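Local coordinates for protein phycocyanobilin lyase subunit alpha (Nostoc sp. PCC 7120, PDB 5N3U) that associates with CpcF to form a lyase and is probably required for attaching the chromophore to the phycocyanin alpha subunit, the CpcA gene product, at residues Phe102-Glu113 and His143-Ala154. Residues are numbered along the deposited sequence; the frame is centred on the assembly and turned at random.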
ATOM      1  N   PHE A 102      10.982 -23.744  15.255  1.00 19.90           N
ATOM      2  CA  PHE A 102       9.661 -23.945  14.697  1.00 20.17           C
ATOM      3  C   PHE A 102       9.416 -23.153  13.420  1.00 21.17           C
ATOM      4  O   PHE A 102       8.834 -23.682  12.435  1.00 19.01           O
ATOM      5  CB  PHE A 102       8.558 -23.651  15.770  1.00 20.30           C
ATOM      6  CG  PHE A 102       7.177 -23.611  15.199  1.00 19.00           C
ATOM      7  CD1 PHE A 102       6.682 -22.447  14.637  1.00 19.35           C
ATOM      8  CD2 PHE A 102       6.345 -24.754  15.204  1.00 20.56           C
ATOM      9  CE1 PHE A 102       5.445 -22.387  14.066  1.00 18.47           C
ATOM     10  CE2 PHE A 102       5.024 -24.679  14.691  1.00 19.52           C
ATOM     11  CZ  PHE A 102       4.601 -23.542  14.022  1.00 17.72           C
ATOM     12  N   TYR A 103       9.850 -21.901  13.434  1.00 17.22           N
ATOM     13  CA  TYR A 103       9.539 -20.967  12.370  1.00 17.72           C
ATOM     14  C   TYR A 103      10.359 -21.292  11.090  1.00 17.84           C
ATOM     15  O   TYR A 103       9.900 -21.038  10.007  1.00 17.07           O
ATOM     16  CB  TYR A 103       9.713 -19.526  12.807  1.00 19.39           C
ATOM     17  CG  TYR A 103       8.677 -19.150  13.803  1.00 20.91           C
ATOM     18  CD1 TYR A 103       7.355 -18.940  13.376  1.00 24.37           C
ATOM     19  CD2 TYR A 103       8.967 -19.089  15.160  1.00 25.27           C
ATOM     20  CE1 TYR A 103       6.316 -18.688  14.323  1.00 26.10           C
ATOM     21  CE2 TYR A 103       7.975 -18.788  16.094  1.00 27.77           C
ATOM     22  CZ  TYR A 103       6.661 -18.609  15.653  1.00 27.29           C
ATOM     23  OH  TYR A 103       5.660 -18.357  16.545  1.00 30.91           O
ATOM     24  N   VAL A 104      11.490 -21.931  11.233  1.00 17.66           N
ATOM     25  CA  VAL A 104      12.207 -22.504  10.060  1.00 17.65           C
ATOM     26  C   VAL A 104      11.422 -23.682   9.470  1.00 17.07           C
ATOM     27  O   VAL A 104      11.285 -23.766   8.292  1.00 18.13           O
ATOM     28  CB  VAL A 104      13.617 -22.931  10.424  1.00 17.65           C
ATOM     29  CG1 VAL A 104      14.240 -23.680   9.281  1.00 17.72           C
ATOM     30  CG2 VAL A 104      14.449 -21.716  10.719  1.00 18.44           C
ATOM     31  N   ARG A 105      10.991 -24.592  10.316  1.00 16.56           N
ATOM     32  CA  ARG A 105      10.166 -25.733   9.887  1.00 17.49           C
ATOM     33  C   ARG A 105       8.944 -25.259   9.146  1.00 17.06           C
ATOM     34  O   ARG A 105       8.591 -25.780   8.068  1.00 14.88           O
ATOM     35  CB  ARG A 105       9.810 -26.670  11.050  1.00 17.93           C
ATOM     36  CG  ARG A 105      11.016 -27.195  11.839  1.00 20.36           C
ATOM     37  CD  ARG A 105      10.738 -28.492  12.636  1.00 18.46           C
ATOM     38  NE  ARG A 105       9.756 -28.354  13.699  1.00 20.12           N
ATOM     39  CZ  ARG A 105       9.962 -27.728  14.841  1.00 21.40           C
ATOM     40  NH1 ARG A 105      11.146 -27.150  15.082  1.00 21.05           N
ATOM     41  NH2 ARG A 105       8.991 -27.650  15.726  1.00 21.37           N
ATOM     42  N   GLU A 106       8.334 -24.248   9.674  1.00 17.17           N
ATOM     43  CA  GLU A 106       7.098 -23.675   9.074  1.00 18.58           C
ATOM     44  C   GLU A 106       7.378 -23.075   7.711  1.00 18.59           C
ATOM     45  O   GLU A 106       6.681 -23.301   6.742  1.00 19.88           O
ATOM     46  CB  GLU A 106       6.501 -22.593   9.996  1.00 21.50           C
ATOM     47  CG  GLU A 106       5.116 -22.185   9.537  1.00 23.52           C
ATOM     48  CD  GLU A 106       4.428 -21.256  10.523  1.00 34.28           C
ATOM     49  OE1 GLU A 106       5.043 -20.208  10.889  1.00 33.98           O
ATOM     50  OE2 GLU A 106       3.300 -21.624  10.958  1.00 41.19           O
ATOM     51  N   ALA A 107       8.406 -22.243   7.649  1.00 16.25           N
ATOM     52  CA  ALA A 107       8.788 -21.619   6.410  1.00 16.28           C
ATOM     53  C   ALA A 107       9.151 -22.631   5.353  1.00 16.14           C
ATOM     54  O   ALA A 107       8.749 -22.487   4.215  1.00 15.50           O
ATOM     55  CB  ALA A 107       9.990 -20.700   6.652  1.00 17.07           C
ATOM     56  N   ALA A 108       9.836 -23.695   5.760  1.00 16.16           N
ATOM     57  CA  ALA A 108      10.242 -24.754   4.823  1.00 17.54           C
ATOM     58  C   ALA A 108       9.078 -25.534   4.295  1.00 17.42           C
ATOM     59  O   ALA A 108       8.946 -25.801   3.107  1.00 19.18           O
ATOM     60  CB  ALA A 108      11.235 -25.727   5.466  1.00 18.31           C
ATOM     61  N   ALA A 109       8.183 -25.891   5.172  1.00 16.45           N
ATOM     62  CA  ALA A 109       6.975 -26.576   4.745  1.00 15.20           C
ATOM     63  C   ALA A 109       6.135 -25.722   3.817  1.00 16.71           C
ATOM     64  O   ALA A 109       5.608 -26.260   2.846  1.00 18.52           O
ATOM     65  CB  ALA A 109       6.168 -26.994   5.952  1.00 16.40           C
ATOM     66  N   GLN A 110       6.018 -24.422   4.085  1.00 17.53           N
ATOM     67  CA  GLN A 110       5.264 -23.554   3.170  1.00 20.18           C
ATOM     68  C   GLN A 110       5.950 -23.492   1.791  1.00 20.60           C
ATOM     69  O   GLN A 110       5.287 -23.610   0.731  1.00 17.76           O
ATOM     70  CB  GLN A 110       5.158 -22.136   3.720  1.00 21.16           C
ATOM     71  CG  GLN A 110       4.249 -22.034   4.909  1.00 27.05           C
ATOM     72  CD  GLN A 110       4.439 -20.702   5.705  1.00 30.47           C
ATOM     73  OE1 GLN A 110       5.444 -19.972   5.566  1.00 30.02           O
ATOM     74  NE2 GLN A 110       3.490 -20.438   6.602  1.00 32.06           N
ATOM     75  N   SER A 111       7.276 -23.388   1.798  1.00 16.18           N
ATOM     76  CA  SER A 111       7.974 -23.354   0.507  1.00 17.07           C
ATOM     77  C   SER A 111       7.919 -24.685  -0.237  1.00 17.81           C
ATOM     78  O   SER A 111       7.755 -24.695  -1.418  1.00 19.76           O
ATOM     79  CB  SER A 111       9.415 -22.911   0.780  1.00 18.01           C
ATOM     80  OG  SER A 111       9.341 -21.551   1.157  1.00 17.53           O
ATOM     81  N   LEU A 112       7.981 -25.803   0.462  1.00 17.67           N
ATOM     82  CA  LEU A 112       7.814 -27.112  -0.157  1.00 18.51           C
ATOM     83  C   LEU A 112       6.424 -27.268  -0.712  1.00 22.77           C
ATOM     84  O   LEU A 112       6.252 -27.877  -1.763  1.00 21.55           O
ATOM     85  CB  LEU A 112       8.158 -28.203   0.819  1.00 18.13           C
ATOM     86  CG  LEU A 112       9.641 -28.264   1.106  1.00 18.24           C
ATOM     87  CD1 LEU A 112       9.957 -29.083   2.321  1.00 18.76           C
ATOM     88  CD2 LEU A 112      10.441 -28.864  -0.069  1.00 20.16           C
ATOM     89  N   GLU A 113       5.402 -26.716  -0.051  1.00 19.97           N
ATOM     90  CA  GLU A 113       4.066 -26.705  -0.652  1.00 20.88           C
ATOM     91  C   GLU A 113       4.054 -25.899  -2.012  1.00 23.53           C
ATOM     92  O   GLU A 113       3.333 -26.260  -2.914  1.00 24.35           O
ATOM     93  CB  GLU A 113       3.104 -26.066   0.309  1.00 23.17           C
ATOM     94  CG  GLU A 113       1.624 -26.058  -0.107  1.00 23.80           C
ATOM     95  CD  GLU A 113       1.203 -24.984  -1.112  1.00 31.55           C
ATOM     96  OE1 GLU A 113       1.871 -23.898  -1.259  1.00 33.63           O
ATOM     97  OE2 GLU A 113       0.177 -25.269  -1.807  1.00 38.46           O
ATOM     98  N   HIS A 143       2.111 -21.115  18.952  1.00 26.46           N
ATOM     99  CA  HIS A 143       2.086 -22.016  17.834  1.00 24.45           C
ATOM    100  C   HIS A 143       1.912 -23.433  18.390  1.00 26.24           C
ATOM    101  O   HIS A 143       2.178 -23.719  19.545  1.00 24.79           O
ATOM    102  CB  HIS A 143       3.342 -21.871  16.951  1.00 22.90           C
ATOM    103  CG  HIS A 143       4.656 -22.095  17.644  1.00 22.51           C
ATOM    104  ND1 HIS A 143       5.117 -23.344  17.987  1.00 22.37           N
ATOM    105  CD2 HIS A 143       5.637 -21.229  18.018  1.00 24.52           C
ATOM    106  CE1 HIS A 143       6.317 -23.246  18.539  1.00 24.43           C
ATOM    107  NE2 HIS A 143       6.645 -21.967  18.564  1.00 24.07           N
ATOM    108  N   LEU A 144       1.522 -24.352  17.531  1.00 26.34           N
ATOM    109  CA  LEU A 144       1.495 -25.761  17.893  1.00 23.23           C
ATOM    110  C   LEU A 144       2.848 -26.344  17.825  1.00 21.22           C
ATOM    111  O   LEU A 144       3.777 -25.668  17.385  1.00 25.58           O
ATOM    112  CB  LEU A 144       0.538 -26.509  16.956  1.00 23.28           C
ATOM    113  CG  LEU A 144      -0.865 -25.951  16.936  1.00 26.29           C
ATOM    114  CD1 LEU A 144      -1.720 -26.554  15.857  1.00 26.22           C
ATOM    115  CD2 LEU A 144      -1.549 -26.134  18.266  1.00 28.91           C
ATOM    116  N   VAL A 145       3.000 -27.584  18.271  1.00 21.59           N
ATOM    117  CA  VAL A 145       4.278 -28.221  18.318  1.00 22.91           C
ATOM    118  C   VAL A 145       4.957 -28.400  16.962  1.00 25.23           C
ATOM    119  O   VAL A 145       6.207 -28.411  16.889  1.00 20.42           O
ATOM    120  CB  VAL A 145       4.317 -29.559  19.103  1.00 26.86           C
ATOM    121  CG1 VAL A 145       4.156 -29.301  20.595  1.00 28.11           C
ATOM    122  CG2 VAL A 145       3.334 -30.570  18.543  1.00 24.30           C
ATOM    123  N   GLN A 146       4.123 -28.494  15.903  1.00 21.89           N
ATOM    124  CA  GLN A 146       4.623 -28.538  14.533  1.00 20.48           C
ATOM    125  C   GLN A 146       3.741 -27.667  13.691  1.00 19.31           C
ATOM    126  O   GLN A 146       2.652 -27.311  14.089  1.00 19.23           O
ATOM    127  CB  GLN A 146       4.651 -29.986  13.981  1.00 19.89           C
ATOM    128  CG  GLN A 146       5.553 -30.996  14.689  1.00 21.43           C
ATOM    129  CD  GLN A 146       6.983 -30.635  14.501  1.00 22.43           C
ATOM    130  OE1 GLN A 146       7.319 -29.746  13.728  1.00 20.21           O
ATOM    131  NE2 GLN A 146       7.835 -31.343  15.132  1.00 22.30           N
ATOM    132  N   PRO A 147       4.244 -27.205  12.528  1.00 20.65           N
ATOM    133  CA  PRO A 147       3.449 -26.354  11.660  1.00 17.81           C
ATOM    134  C   PRO A 147       2.478 -27.231  10.887  1.00 18.18           C
ATOM    135  O   PRO A 147       2.658 -27.526   9.688  1.00 18.43           O
ATOM    136  CB  PRO A 147       4.496 -25.698  10.737  1.00 18.94           C
ATOM    137  CG  PRO A 147       5.576 -26.712  10.646  1.00 17.90           C
ATOM    138  CD  PRO A 147       5.622 -27.339  12.024  1.00 19.77           C
ATOM    139  N   TYR A 148       1.453 -27.706  11.581  1.00 16.35           N
ATOM    140  CA  TYR A 148       0.548 -28.691  10.947  1.00 17.60           C
ATOM    141  C   TYR A 148      -0.156 -28.142   9.741  1.00 17.22           C
ATOM    142  O   TYR A 148      -0.324 -28.870   8.730  1.00 17.46           O
ATOM    143  CB  TYR A 148      -0.472 -29.208  12.006  1.00 17.43           C
ATOM    144  CG  TYR A 148       0.194 -30.079  13.084  1.00 18.39           C
ATOM    145  CD1 TYR A 148       0.666 -31.348  12.781  1.00 18.99           C
ATOM    146  CD2 TYR A 148       0.382 -29.600  14.357  1.00 19.35           C
ATOM    147  CE1 TYR A 148       1.207 -32.144  13.726  1.00 21.74           C
ATOM    148  CE2 TYR A 148       1.006 -30.356  15.311  1.00 20.93           C
ATOM    149  CZ  TYR A 148       1.415 -31.606  15.018  1.00 21.41           C
ATOM    150  OH  TYR A 148       2.036 -32.397  15.936  1.00 20.69           O
ATOM    151  N   GLU A 149      -0.602 -26.901   9.807  1.00 20.18           N
ATOM    152  CA  GLU A 149      -1.258 -26.311   8.693  1.00 20.32           C
ATOM    153  C   GLU A 149      -0.457 -26.441   7.403  1.00 23.97           C
ATOM    154  O   GLU A 149      -0.948 -26.932   6.385  1.00 18.71           O
ATOM    155  CB  GLU A 149      -1.611 -24.852   9.010  1.00 24.92           C
ATOM    156  CG  GLU A 149      -2.280 -24.055   7.873  1.00 29.78           C
ATOM    157  CD  GLU A 149      -2.757 -22.634   8.306  1.00 35.40           C
ATOM    158  OE1 GLU A 149      -2.470 -22.203   9.440  1.00 35.94           O
ATOM    159  OE2 GLU A 149      -3.532 -21.973   7.562  1.00 26.48           O
ATOM    160  N   ALA A 150       0.790 -25.952   7.433  1.00 18.48           N
ATOM    161  CA  ALA A 150       1.675 -25.994   6.256  1.00 19.43           C
ATOM    162  C   ALA A 150       2.040 -27.367   5.893  1.00 17.03           C
ATOM    163  O   ALA A 150       2.111 -27.685   4.711  1.00 18.60           O
ATOM    164  CB  ALA A 150       2.930 -25.197   6.598  1.00 20.53           C
ATOM    165  N   VAL A 151       2.231 -28.255   6.837  1.00 15.24           N
ATOM    166  CA  VAL A 151       2.621 -29.624   6.517  1.00 17.77           C
ATOM    167  C   VAL A 151       1.492 -30.366   5.769  1.00 20.34           C
ATOM    168  O   VAL A 151       1.711 -31.098   4.778  1.00 16.80           O
ATOM    169  CB  VAL A 151       3.003 -30.431   7.784  1.00 17.98           C
ATOM    170  CG1 VAL A 151       3.026 -31.929   7.544  1.00 18.24           C
ATOM    171  CG2 VAL A 151       4.359 -29.928   8.351  1.00 18.29           C
ATOM    172  N   LEU A 152       0.297 -30.201   6.280  1.00 18.24           N
ATOM    173  CA  LEU A 152      -0.864 -30.859   5.647  1.00 18.93           C
ATOM    174  C   LEU A 152      -1.067 -30.266   4.232  1.00 18.20           C
ATOM    175  O   LEU A 152      -1.281 -30.988   3.297  1.00 20.36           O
ATOM    176  CB  LEU A 152      -2.112 -30.586   6.477  1.00 19.10           C
ATOM    177  CG  LEU A 152      -2.145 -31.381   7.810  1.00 20.17           C
ATOM    178  CD1 LEU A 152      -3.121 -30.774   8.762  1.00 20.33           C
ATOM    179  CD2 LEU A 152      -2.277 -32.884   7.610  1.00 23.48           C
ATOM    180  N   GLU A 153      -1.048 -28.972   4.114  1.00 20.83           N
ATOM    181  CA  GLU A 153      -1.197 -28.340   2.809  1.00 23.19           C
ATOM    182  C   GLU A 153      -0.113 -28.872   1.896  1.00 22.02           C
ATOM    183  O   GLU A 153      -0.384 -29.226   0.732  1.00 21.64           O
ATOM    184  CB  GLU A 153      -1.038 -26.847   2.928  1.00 25.79           C
ATOM    185  CG  GLU A 153      -2.269 -26.211   3.487  1.00 28.76           C
ATOM    186  CD  GLU A 153      -2.204 -24.706   3.490  1.00 41.68           C
ATOM    187  OE1 GLU A 153      -1.103 -24.118   3.285  1.00 43.55           O
ATOM    188  OE2 GLU A 153      -3.273 -24.100   3.720  1.00 41.38           O
ATOM    189  N   ALA A 154       1.134 -28.924   2.395  1.00 18.19           N
ATOM    190  CA  ALA A 154       2.208 -29.426   1.528  1.00 18.12           C
ATOM    191  C   ALA A 154       2.014 -30.868   1.034  1.00 18.84           C
ATOM    192  O   ALA A 154       2.261 -31.210  -0.139  1.00 20.10           O
ATOM    193  CB  ALA A 154       3.529 -29.295   2.249  1.00 17.82           C
TER
HETATM  194  O   HOH W   1       1.675 -24.137   9.913  1.00 24.93           O
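Phe102 and His143 lie face to face, ring centroids 3.7 Å apart and planes only 12° from parallel. The phenyl ring reaches the imidazole because its CG stands anti to the backbone N (chi1 170°). A flat histidine suits its place doubly: one face covers Phe102, while in the ring plane His143 ND1 donates to Leu144 O at 2.7 Å and so fixes the ring's rotation. Tyr103 closes the aromatic cluster, its OH 3.2 Å from His143 CD2 at the imidazole edge. With an alanine here instead of His143, this face of Phe102 would probably lose its cover and Leu144 O its side-chain donor. Pro147, rigid and at the N-cap position, sets CD against Phe102 CE2 (3.8 Å) and CB and CG over the backbone of Glu106. Alongside, the long arginine side chain carries its flat guanidinium to the loop, where Arg105 NE donates nearly straight to Gln146 OE1 (2.8 Å). Farther down, small side chains let the axes of 102-113 and 148-154 come within 8.2 Å at 23°, Ala109 CB meeting Ala150 CB at 3.8 Å. Their parent helices are neighbours in the HEAT-like solenoid, with helices 72-83 and 90-96 packing on the former and helix 176-190 on the latter.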